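Local atomic coordinates of solute-binding protein (Thermoactinomyces vulgaris, PDB entry 2ZYN), a protein that binds cyclodextrin-type glucose oligomers outside the cell and probably hands them to a membrane transporter, as solute-binding proteins of its family do. Residues K126-V131 / I279-W284; V78-D83 / G283-A288; Q32-K37 / F313-E318. One frame throughout, in Å; residues are numbered along the deposited sequence.

Contact 1: K126-V131 / I279-W284. With GLC (alpha-D-glucopyranose), chain B.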
loop_
_atom_site.group_PDB
_atom_site.type_symbol
_atom_site.label_atom_id
_atom_site.label_comp_id
_atom_site.label_asym_id
_atom_site.label_seq_id
_atom_site.Cartn_x
_atom_site.Cartn_y
_atom_site.Cartn_z
ATOM N N LYS A 126 -5.995 10.111 1.626
ATOM C CA LYS A 126 -4.807 10.928 1.373
ATOM C C LYS A 126 -4.137 10.506 0.072
ATOM O O LYS A 126 -3.568 11.337 -0.645
ATOM C CB LYS A 126 -3.790 10.749 2.501
ATOM C CG LYS A 126 -4.316 11.050 3.898
ATOM C CD LYS A 126 -3.494 10.331 4.953
ATOM C CE LYS A 126 -2.071 10.851 5.024
ATOM N NZ LYS A 126 -1.331 10.153 6.107
ATOM N N ALA A 127 -4.187 9.205 -0.208
ATOM C CA ALA A 127 -3.464 8.604 -1.327
ATOM C C ALA A 127 -4.148 7.350 -1.858
ATOM O O ALA A 127 -4.685 6.548 -1.093
ATOM C CB ALA A 127 -2.037 8.268 -0.908
ATOM N N ILE A 128 -4.117 7.200 -3.177
ATOM C CA ILE A 128 -4.539 5.978 -3.849
ATOM C C ILE A 128 -3.344 5.485 -4.661
ATOM O O ILE A 128 -2.632 6.285 -5.291
ATOM C CB ILE A 128 -5.802 6.207 -4.724
ATOM C CG1 ILE A 128 -6.340 4.874 -5.257
ATOM C CG2 ILE A 128 -5.526 7.237 -5.833
ATOM C CD1 ILE A 128 -7.838 4.895 -5.603
ATOM N N GLU A 129 -3.096 4.179 -4.620
ATOM C CA GLU A 129 -1.817 3.657 -5.112
ATOM C C GLU A 129 -1.855 2.240 -5.672
ATOM O O GLU A 129 -2.629 1.395 -5.224
ATOM C CB GLU A 129 -0.762 3.743 -4.002
ATOM C CG GLU A 129 -0.986 2.767 -2.847
ATOM C CD GLU A 129 -0.215 3.125 -1.589
ATOM O OE1 GLU A 129 -0.293 2.344 -0.619
ATOM O OE2 GLU A 129 0.466 4.175 -1.559
ATOM N N SER A 130 -0.996 2.002 -6.658
ATOM C CA SER A 130 -0.680 0.665 -7.136
ATOM C C SER A 130 0.796 0.654 -7.496
ATOM O O SER A 130 1.346 1.685 -7.871
ATOM C CB SER A 130 -1.507 0.324 -8.372
ATOM O OG SER A 130 -1.027 -0.856 -8.984
ATOM N N VAL A 131 1.437 -0.503 -7.365
ATOM C CA VAL A 131 2.791 -0.666 -7.887
ATOM C C VAL A 131 2.743 -0.644 -9.414
ATOM O O VAL A 131 1.721 -0.977 -10.015
ATOM C CB VAL A 131 3.468 -1.972 -7.397
ATOM C CG1 VAL A 131 3.659 -1.941 -5.875
ATOM C CG2 VAL A 131 2.678 -3.213 -7.846
ATOM N N ILE A 279 -4.831 -2.407 -5.457
ATOM C CA ILE A 279 -4.993 -0.966 -5.264
ATOM C C ILE A 279 -5.065 -0.718 -3.759
ATOM O O ILE A 279 -5.803 -1.404 -3.043
ATOM C CB ILE A 279 -6.266 -0.401 -5.951
ATOM C CG1 ILE A 279 -6.255 -0.701 -7.455
ATOM C CG2 ILE A 279 -6.409 1.114 -5.694
ATOM C CD1 ILE A 279 -7.620 -0.563 -8.109
ATOM N N GLY A 280 -4.279 0.246 -3.289
ATOM C CA GLY A 280 -4.271 0.630 -1.881
ATOM C C GLY A 280 -4.775 2.045 -1.679
ATOM O O GLY A 280 -4.459 2.943 -2.459
ATOM N N VAL A 281 -5.579 2.236 -0.639
ATOM C CA VAL A 281 -6.011 3.564 -0.225
ATOM C C VAL A 281 -5.492 3.848 1.178
ATOM O O VAL A 281 -5.716 3.067 2.106
ATOM C CB VAL A 281 -7.551 3.744 -0.297
ATOM C CG1 VAL A 281 -7.934 5.176 0.058
ATOM C CG2 VAL A 281 -8.054 3.409 -1.704
ATOM N N LYS A 282 -4.775 4.961 1.313
ATOM C CA LYS A 282 -4.304 5.425 2.614
ATOM C C LYS A 282 -5.138 6.617 3.057
ATOM O O LYS A 282 -5.234 7.620 2.350
ATOM C CB LYS A 282 -2.809 5.764 2.571
ATOM C CG LYS A 282 -1.928 4.526 2.419
ATOM C CD LYS A 282 -0.436 4.812 2.550
ATOM C CE LYS A 282 0.128 5.409 1.281
ATOM N NZ LYS A 282 1.551 5.025 1.068
ATOM N N GLY A 283 -5.774 6.482 4.213
ATOM C CA GLY A 283 -6.588 7.558 4.756
ATOM C C GLY A 283 -6.165 7.968 6.148
ATOM O O GLY A 283 -5.321 7.310 6.772
ATOM N N TRP A 284 -6.726 9.078 6.616
ATOM C CA TRP A 284 -6.664 9.422 8.026
ATOM C C TRP A 284 -7.836 8.735 8.702
ATOM O O TRP A 284 -8.957 8.761 8.192
ATOM C CB TRP A 284 -6.757 10.933 8.247
ATOM C CG TRP A 284 -5.530 11.713 7.859
ATOM C CD1 TRP A 284 -5.451 12.682 6.904
ATOM C CD2 TRP A 284 -4.217 11.593 8.420
ATOM N NE1 TRP A 284 -4.171 13.181 6.836
ATOM C CE2 TRP A 284 -3.394 12.528 7.756
ATOM C CE3 TRP A 284 -3.656 10.784 9.421
ATOM C CZ2 TRP A 284 -2.038 12.676 8.056
ATOM C CZ3 TRP A 284 -2.306 10.936 9.719
ATOM C CH2 TRP A 284 -1.515 11.877 9.037
HETATM C C1 GLC B . 3.428 -0.104 0.281
HETATM C C2 GLC B . 1.908 0.115 0.456
HETATM C C3 GLC B . 1.255 -0.888 1.491
HETATM C C4 GLC B . 1.817 -2.325 1.410
HETATM C C5 GLC B . 3.362 -2.325 1.410
HETATM C C6 GLC B . 3.949 -3.739 1.286
HETATM O O2 GLC B . 1.618 1.465 0.860
HETATM O O3 GLC B . -0.138 -1.004 1.249
HETATM O O4 GLC B . 1.354 -3.091 2.522
HETATM O O5 GLC B . 3.878 -1.511 0.339
HETATM O O6 GLC B . 5.278 -3.712 1.742
#
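Lys-126 lies along one face of the Trp-284 indole: its CD sits 3.5 Å from the centroid of the five-membered ring as a CH-pi contact, and its NZ 3.4 Å from that of the six-membered ring as a cation-pi pair. A bend at chi3 (66°) keeps the chain over the ring to its end, and Glu-25 forms a salt bridge with the same NZ. A lysine suits the place because its methylenes and its charge can both use the indole. With an alanine in place of Trp-284, the Lys-126 methylenes would probably lose the surface they lie on, leaving the ammonium to rely on Glu-25.

Glu-129 and Lys-282 share one face of the sheet and cross at about a right angle. Lys-282 NZ reaches Glu-129 OE2 at 3.0 Å, a salt bridge whose hydrogen bond is weak; Glu-318 and a further glucose also hold this ammonium. Glu-129 OE1 accepts from O2 of the chain B glucose at 2.6 Å, so each carboxylate oxygen has its own task.

Antiparallel pairing positions these groups. Lys-126 and Ala-127 both donate to Lys-282 O, a classic beta bulge, and Gly-280 N meets Glu-129 O at 2.8 Å. Glycine suits the spot under the Glu-129 carboxylate, where a CB would be tight. Strand 120-129 thus joins strand 278-286, with Trp-284 packed on strand 20-25.

Contact 2: V78-D83 / G283-A288. With GLC (alpha-D-glucopyranose), chain C; GLC (alpha-D-glucopyranose), chain B.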
loop_
_atom_site.group_PDB
_atom_site.type_symbol
_atom_site.label_atom_id
_atom_site.label_comp_id
_atom_site.label_asym_id
_atom_site.label_seq_id
_atom_site.Cartn_x
_atom_site.Cartn_y
_atom_site.Cartn_z
ATOM N N VAL A 78 -4.718 8.669 12.990
ATOM C CA VAL A 78 -3.761 7.629 12.612
ATOM C C VAL A 78 -3.920 7.325 11.120
ATOM O O VAL A 78 -4.889 7.757 10.498
ATOM C CB VAL A 78 -3.974 6.332 13.442
ATOM C CG1 VAL A 78 -3.665 6.577 14.922
ATOM C CG2 VAL A 78 -5.407 5.796 13.269
ATOM N N THR A 79 -2.968 6.594 10.548
ATOM C CA THR A 79 -3.024 6.238 9.129
ATOM C C THR A 79 -2.417 4.868 8.826
ATOM O O THR A 79 -1.382 4.499 9.379
ATOM C CB THR A 79 -2.362 7.337 8.242
ATOM O OG1 THR A 79 -2.554 7.023 6.856
ATOM C CG2 THR A 79 -0.860 7.486 8.555
ATOM N N TRP A 80 -3.091 4.127 7.951
ATOM C CA TRP A 80 -2.577 2.878 7.377
ATOM C C TRP A 80 -3.393 2.480 6.150
ATOM O O TRP A 80 -4.531 2.944 5.995
ATOM C CB TRP A 80 -2.519 1.735 8.407
ATOM C CG TRP A 80 -3.793 1.437 9.136
ATOM C CD1 TRP A 80 -4.881 0.765 8.656
ATOM C CD2 TRP A 80 -4.091 1.767 10.496
ATOM N NE1 TRP A 80 -5.845 0.669 9.632
ATOM C CE2 TRP A 80 -5.386 1.275 10.771
ATOM C CE3 TRP A 80 -3.392 2.437 11.509
ATOM C CZ2 TRP A 80 -6.003 1.435 12.018
ATOM C CZ3 TRP A 80 -4.003 2.597 12.751
ATOM C CH2 TRP A 80 -5.297 2.090 12.995
ATOM N N PRO A 81 -2.818 1.639 5.264
ATOM C CA PRO A 81 -3.581 1.188 4.094
ATOM C C PRO A 81 -4.878 0.468 4.483
ATOM O O PRO A 81 -4.935 -0.200 5.510
ATOM C CB PRO A 81 -2.619 0.230 3.387
ATOM C CG PRO A 81 -1.262 0.620 3.863
ATOM C CD PRO A 81 -1.453 1.075 5.276
ATOM N N HIS A 82 -5.897 0.613 3.642
ATOM C CA HIS A 82 -7.267 0.228 3.972
ATOM C C HIS A 82 -7.515 -1.269 4.173
ATOM O O HIS A 82 -8.579 -1.644 4.663
ATOM C CB HIS A 82 -8.199 0.716 2.868
ATOM C CG HIS A 82 -8.049 -0.053 1.597
ATOM N ND1 HIS A 82 -8.883 -1.097 1.255
ATOM C CD2 HIS A 82 -7.133 0.036 0.605
ATOM C CE1 HIS A 82 -8.499 -1.601 0.096
ATOM N NE2 HIS A 82 -7.440 -0.929 -0.320
ATOM N N ASP A 83 -6.571 -2.125 3.774
ATOM C CA ASP A 83 -6.794 -3.577 3.845
ATOM C C ASP A 83 -7.144 -4.053 5.252
ATOM O O ASP A 83 -7.926 -4.987 5.421
ATOM C CB ASP A 83 -5.602 -4.376 3.299
ATOM C CG ASP A 83 -4.291 -3.997 3.952
ATOM O OD1 ASP A 83 -3.822 -2.865 3.721
ATOM O OD2 ASP A 83 -3.701 -4.839 4.665
ATOM N N GLY A 283 -5.774 6.482 4.213
ATOM C CA GLY A 283 -6.588 7.558 4.756
ATOM C C GLY A 283 -6.165 7.968 6.148
ATOM O O GLY A 283 -5.321 7.310 6.772
ATOM N N TRP A 284 -6.726 9.078 6.616
ATOM C CA TRP A 284 -6.664 9.422 8.026
ATOM C C TRP A 284 -7.836 8.735 8.702
ATOM O O TRP A 284 -8.957 8.761 8.192
ATOM C CB TRP A 284 -6.757 10.933 8.247
ATOM C CG TRP A 284 -5.530 11.713 7.859
ATOM C CD1 TRP A 284 -5.451 12.682 6.904
ATOM C CD2 TRP A 284 -4.217 11.593 8.420
ATOM N NE1 TRP A 284 -4.171 13.181 6.836
ATOM C CE2 TRP A 284 -3.394 12.528 7.756
ATOM C CE3 TRP A 284 -3.656 10.784 9.421
ATOM C CZ2 TRP A 284 -2.038 12.676 8.056
ATOM C CZ3 TRP A 284 -2.306 10.936 9.719
ATOM C CH2 TRP A 284 -1.515 11.877 9.037
ATOM N N TYR A 285 -7.577 8.107 9.841
ATOM C CA TYR A 285 -8.647 7.499 10.622
ATOM C C TYR A 285 -8.723 8.180 11.973
ATOM O O TYR A 285 -7.765 8.823 12.408
ATOM C CB TYR A 285 -8.429 5.993 10.791
ATOM C CG TYR A 285 -8.117 5.261 9.501
ATOM C CD1 TYR A 285 -8.963 5.361 8.394
ATOM C CD2 TYR A 285 -6.975 4.471 9.389
ATOM C CE1 TYR A 285 -8.678 4.695 7.205
ATOM C CE2 TYR A 285 -6.681 3.798 8.205
ATOM C CZ TYR A 285 -7.535 3.914 7.119
ATOM O OH TYR A 285 -7.242 3.253 5.948
ATOM N N LEU A 286 -9.876 8.046 12.622
ATOM C CA LEU A 286 -10.101 8.651 13.924
ATOM C C LEU A 286 -10.162 7.554 14.975
ATOM O O LEU A 286 -11.019 6.674 14.905
ATOM C CB LEU A 286 -11.390 9.480 13.912
ATOM C CG LEU A 286 -11.869 10.128 15.222
ATOM C CD1 LEU A 286 -10.855 11.115 15.791
ATOM C CD2 LEU A 286 -13.211 10.811 15.003
ATOM N N SER A 287 -9.226 7.608 15.922
ATOM C CA SER A 287 -9.137 6.642 17.013
ATOM C C SER A 287 -10.428 6.615 17.820
ATOM O O SER A 287 -11.003 7.663 18.114
ATOM C CB SER A 287 -7.971 6.992 17.936
ATOM O OG SER A 287 -7.958 6.159 19.082
ATOM N N ALA A 288 -10.866 5.411 18.177
ATOM C CA ALA A 288 -12.053 5.229 19.010
ATOM C C ALA A 288 -11.794 5.698 20.443
ATOM O O ALA A 288 -12.707 5.746 21.268
ATOM C CB ALA A 288 -12.482 3.773 18.997
HETATM C C1 GLC C . 0.430 -4.142 2.244
HETATM C C2 GLC C . -0.741 -4.008 3.205
HETATM C C3 GLC C . -0.271 -4.180 4.654
HETATM C C4 GLC C . 0.543 -5.504 4.856
HETATM C C5 GLC C . 1.647 -5.641 3.787
HETATM C C6 GLC C . 2.307 -7.001 3.767
HETATM O O2 GLC C . -1.422 -2.776 3.043
HETATM O O3 GLC C . -1.290 -4.082 5.605
HETATM O O4 GLC C . 1.162 -5.423 6.112
HETATM O O5 GLC C . 1.118 -5.388 2.456
HETATM O O6 GLC C . 3.525 -6.930 3.059
HETATM C C1 GLC B . 3.428 -0.104 0.281
HETATM C C2 GLC B . 1.908 0.115 0.456
HETATM C C3 GLC B . 1.255 -0.888 1.491
HETATM C C4 GLC B . 1.817 -2.325 1.410
HETATM C C5 GLC B . 3.362 -2.325 1.410
HETATM C C6 GLC B . 3.949 -3.739 1.286
HETATM O O2 GLC B . 1.618 1.465 0.860
HETATM O O3 GLC B . -0.138 -1.004 1.249
HETATM O O4 GLC B . 1.354 -3.091 2.522
HETATM O O5 GLC B . 3.878 -1.511 0.339
HETATM O O6 GLC B . 5.278 -3.712 1.742
#
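Tyr-285 rests against Val-78 at its base and Trp-80 at its far end, and it buries more surface here than any other residue. Its ring turns an edge to the face of the Trp-80 indole, planes 55° apart, with Tyr-285 CE2 3.5 Å from Trp-80 NE1. A tyrosine fits because the hydroxyl at the end of that ring finds a backbone acceptor: Tyr-285 OH donates to Trp-80 O at 2.7 Å, nearly along the C=O axis.

Val-78 forms the antiparallel hydrogen-bonded pair with Tyr-285, whose N meets Val-78 O at 2.8 Å. The branched side chain lays CG2 3.9 Å from Tyr-285 CB, crossing it at about a right angle.

Thr-79 adds a polar tie. With OG1 anti to the backbone N (chi1 -174°), the hydroxyl faces the other strand and donates to Gly-283 O at 2.8 Å, from above the carbonyl plane. Beyond the pairing, Asp-83 takes hydroxyls of the chain C glucose, O3 reaching its OD2 at 2.7 Å, while Pro-81 lies against both sugars.

Strand 77-81 pairs with strand 278-286; helix 61-68 meets Val-78, Thr-79 and Trp-80, helix 293-303 packs on Trp-284 and Leu-286, and strand 20-25 touches Val-78, Thr-79 and Trp-284.

Contact 3: Q32-K37 / F313-E318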
loop_
_atom_site.group_PDB
_atom_site.type_symbol
_atom_site.label_atom_id
_atom_site.label_comp_id
_atom_site.label_asym_id
_atom_site.label_seq_id
_atom_site.Cartn_x
_atom_site.Cartn_y
_atom_site.Cartn_z
ATOM N N GLN A 32 6.642 12.685 3.579
ATOM C CA GLN A 32 5.312 12.424 4.130
ATOM C C GLN A 32 5.170 13.011 5.525
ATOM O O GLN A 32 4.157 13.641 5.845
ATOM C CB GLN A 32 5.017 10.927 4.158
ATOM C CG GLN A 32 4.869 10.295 2.786
ATOM C CD GLN A 32 4.580 8.810 2.852
ATOM O OE1 GLN A 32 4.103 8.300 3.868
ATOM N NE2 GLN A 32 4.863 8.104 1.763
ATOM N N LEU A 33 6.199 12.818 6.345
ATOM C CA LEU A 33 6.217 13.371 7.691
ATOM C C LEU A 33 6.196 14.896 7.645
ATOM O O LEU A 33 5.401 15.526 8.341
ATOM C CB LEU A 33 7.436 12.871 8.473
ATOM C CG LEU A 33 7.588 13.328 9.928
ATOM C CD1 LEU A 33 6.421 12.872 10.800
ATOM C CD2 LEU A 33 8.903 12.820 10.492
ATOM N N ASN A 34 7.057 15.481 6.814
ATOM C CA ASN A 34 7.153 16.936 6.738
ATOM C C ASN A 34 5.867 17.593 6.248
ATOM O O ASN A 34 5.443 18.607 6.803
ATOM C CB ASN A 34 8.333 17.376 5.872
ATOM C CG ASN A 34 8.554 18.882 5.919
ATOM O OD1 ASN A 34 8.979 19.431 6.935
ATOM N ND2 ASN A 34 8.253 19.554 4.820
ATOM N N ASN A 35 5.251 17.014 5.217
ATOM C CA ASN A 35 4.038 17.597 4.649
ATOM C C ASN A 35 2.896 17.664 5.657
ATOM O O ASN A 35 2.141 18.633 5.688
ATOM C CB ASN A 35 3.588 16.850 3.395
ATOM C CG ASN A 35 2.453 17.551 2.690
ATOM O OD1 ASN A 35 1.288 17.235 2.915
ATOM N ND2 ASN A 35 2.783 18.533 1.858
ATOM N N THR A 36 2.777 16.631 6.480
ATOM C CA THR A 36 1.760 16.612 7.529
ATOM C C THR A 36 2.119 17.583 8.658
ATOM O O THR A 36 1.245 18.277 9.183
ATOM C CB THR A 36 1.501 15.174 8.025
ATOM O OG1 THR A 36 1.078 14.375 6.913
ATOM C CG2 THR A 36 0.414 15.143 9.094
ATOM N N LYS A 37 3.404 17.661 9.000
ATOM C CA LYS A 37 3.890 18.682 9.931
ATOM C C LYS A 37 3.544 20.093 9.439
ATOM O O LYS A 37 3.123 20.943 10.233
ATOM C CB LYS A 37 5.401 18.545 10.161
ATOM C CG LYS A 37 5.777 17.415 11.106
ATOM C CD LYS A 37 7.274 17.389 11.390
ATOM C CE LYS A 37 7.658 16.227 12.292
ATOM N NZ LYS A 37 7.071 16.313 13.659
ATOM N N PHE A 313 0.643 16.078 -2.768
ATOM C CA PHE A 313 1.122 15.428 -3.981
ATOM C C PHE A 313 2.468 15.998 -4.420
ATOM O O PHE A 313 3.388 15.246 -4.747
ATOM C CB PHE A 313 0.118 15.518 -5.132
ATOM C CG PHE A 313 0.711 15.142 -6.461
ATOM C CD1 PHE A 313 0.924 13.805 -6.791
ATOM C CD2 PHE A 313 1.098 16.127 -7.368
ATOM C CE1 PHE A 313 1.498 13.453 -8.009
ATOM C CE2 PHE A 313 1.670 15.787 -8.586
ATOM C CZ PHE A 313 1.870 14.452 -8.909
ATOM N N LYS A 314 2.579 17.325 -4.429
ATOM C CA LYS A 314 3.814 17.980 -4.872
ATOM C C LYS A 314 5.024 17.541 -4.058
ATOM O O LYS A 314 6.097 17.285 -4.610
ATOM C CB LYS A 314 3.681 19.502 -4.837
ATOM C CG LYS A 314 2.747 20.067 -5.884
ATOM C CD LYS A 314 2.658 21.578 -5.749
ATOM C CE LYS A 314 1.311 22.096 -6.221
ATOM N NZ LYS A 314 1.185 23.550 -5.945
ATOM N N GLU A 315 4.841 17.428 -2.745
ATOM C CA GLU A 315 5.947 17.088 -1.861
ATOM C C GLU A 315 6.225 15.586 -1.765
ATOM O O GLU A 315 7.383 15.164 -1.837
ATOM C CB GLU A 315 5.724 17.680 -0.472
ATOM C CG GLU A 315 6.881 17.451 0.481
ATOM C CD GLU A 315 6.771 18.272 1.741
ATOM O OE1 GLU A 315 7.759 18.315 2.502
ATOM O OE2 GLU A 315 5.702 18.880 1.968
ATOM N N THR A 316 5.167 14.793 -1.599
ATOM C CA THR A 316 5.299 13.355 -1.320
ATOM C C THR A 316 5.257 12.471 -2.568
ATOM O O THR A 316 5.719 11.323 -2.538
ATOM C CB THR A 316 4.201 12.854 -0.350
ATOM O OG1 THR A 316 2.953 12.768 -1.049
ATOM C CG2 THR A 316 4.050 13.786 0.846
ATOM N N GLY A 317 4.680 12.994 -3.650
ATOM C CA GLY A 317 4.528 12.239 -4.889
ATOM C C GLY A 317 3.353 11.273 -4.891
ATOM O O GLY A 317 3.120 10.581 -5.884
ATOM N N GLU A 318 2.611 11.236 -3.783
ATOM C CA GLU A 318 1.477 10.324 -3.625
ATOM C C GLU A 318 0.202 10.928 -4.195
ATOM O O GLU A 318 -0.139 12.078 -3.902
ATOM C CB GLU A 318 1.279 9.941 -2.153
ATOM C CG GLU A 318 2.493 9.284 -1.518
ATOM C CD GLU A 318 2.149 8.429 -0.312
ATOM O OE1 GLU A 318 1.583 8.953 0.672
ATOM O OE2 GLU A 318 2.463 7.222 -0.350
HETATM O O HOH W 1 6.232 9.508 -0.420
HETATM O O HOH W 2 1.538 7.630 3.067
#
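Gln-32 packs its CA on Thr-316 CG2 at 3.8 Å, where helix 31-47 meets the C-terminal end of helix 306-316 and the ST turn that follows it. The Gln-32 side chain, extended beyond CG, lays its amide against the Glu-318 carboxylate, the two planes stacked 22° apart. Two waters link Gln-32 to the other segment: one accepts from Gln-32 NE2 at 2.9 Å and donates to Thr-316 O, and the other donates to Glu-318 OE1 at 2.7 Å and weakly to Gln-32 OE1. An amide suits this place because it can offer an N-H and an acceptor at once. Its oxygen is also bound by Asn-26, and its NE2 makes a weak hydrogen bond to a bound glucose. The Glu-318 carboxylate is held by Arg-312 and Lys-282, charges likely to favour its ionised form.

Asn-34 lies farther out on the helix surface. Its ND2 donates to Glu-315 OE1 at 2.7 Å and uses the syn lone pair, with the oxygen close to the plane of the asparagine amide. Glu-315 has CG anti to the backbone N (chi1 -176°) and an extended chain, which carries the carboxylate across to the other helix.

Asn-35, one residue on, presents its ND2 to the second carboxylate oxygen, Glu-315 OE2, modelled at 2.9 Å although the place of that oxygen is less sure. Two short amides on consecutive residues thus share one acid, whose charge also meets Lys-38. Asn-35 CB adds an apolar touch to Thr-316 CG2 at 4.0 Å.

Thr-316 turns its methyl to the neighbouring helix, while its OG1 is hydrogen-bonded to Arg-312 O in its own helix. After Gly-317, whose positive phi favours glycine, Glu-318 N donates to Thr-316 OG1 at 3.2 Å.

Overall arrangement
From the N terminus, the chain passes strand 20-25 and enters helix 31-47, which contact 3 pairs with the end of helix 306-316, closing the longest loop. Strand 77-81 follows and pairs with strand 278-286 in contact 2; strand 120-129 then pairs with that same strand in contact 1. Contacts 1 and 2 thus start at different strands but end on the same stretch of strand 278-286, sharing Gly-283 and Trp-284, and both lie inside the larger loop of contact 3. Their centres are about 11 Å apart. Residue Glu-318 links contact 3 to contact 1 through Lys-282, and Thr-36 packs on Trp-284, tying the helix pair to the sheet beside the bound sugars.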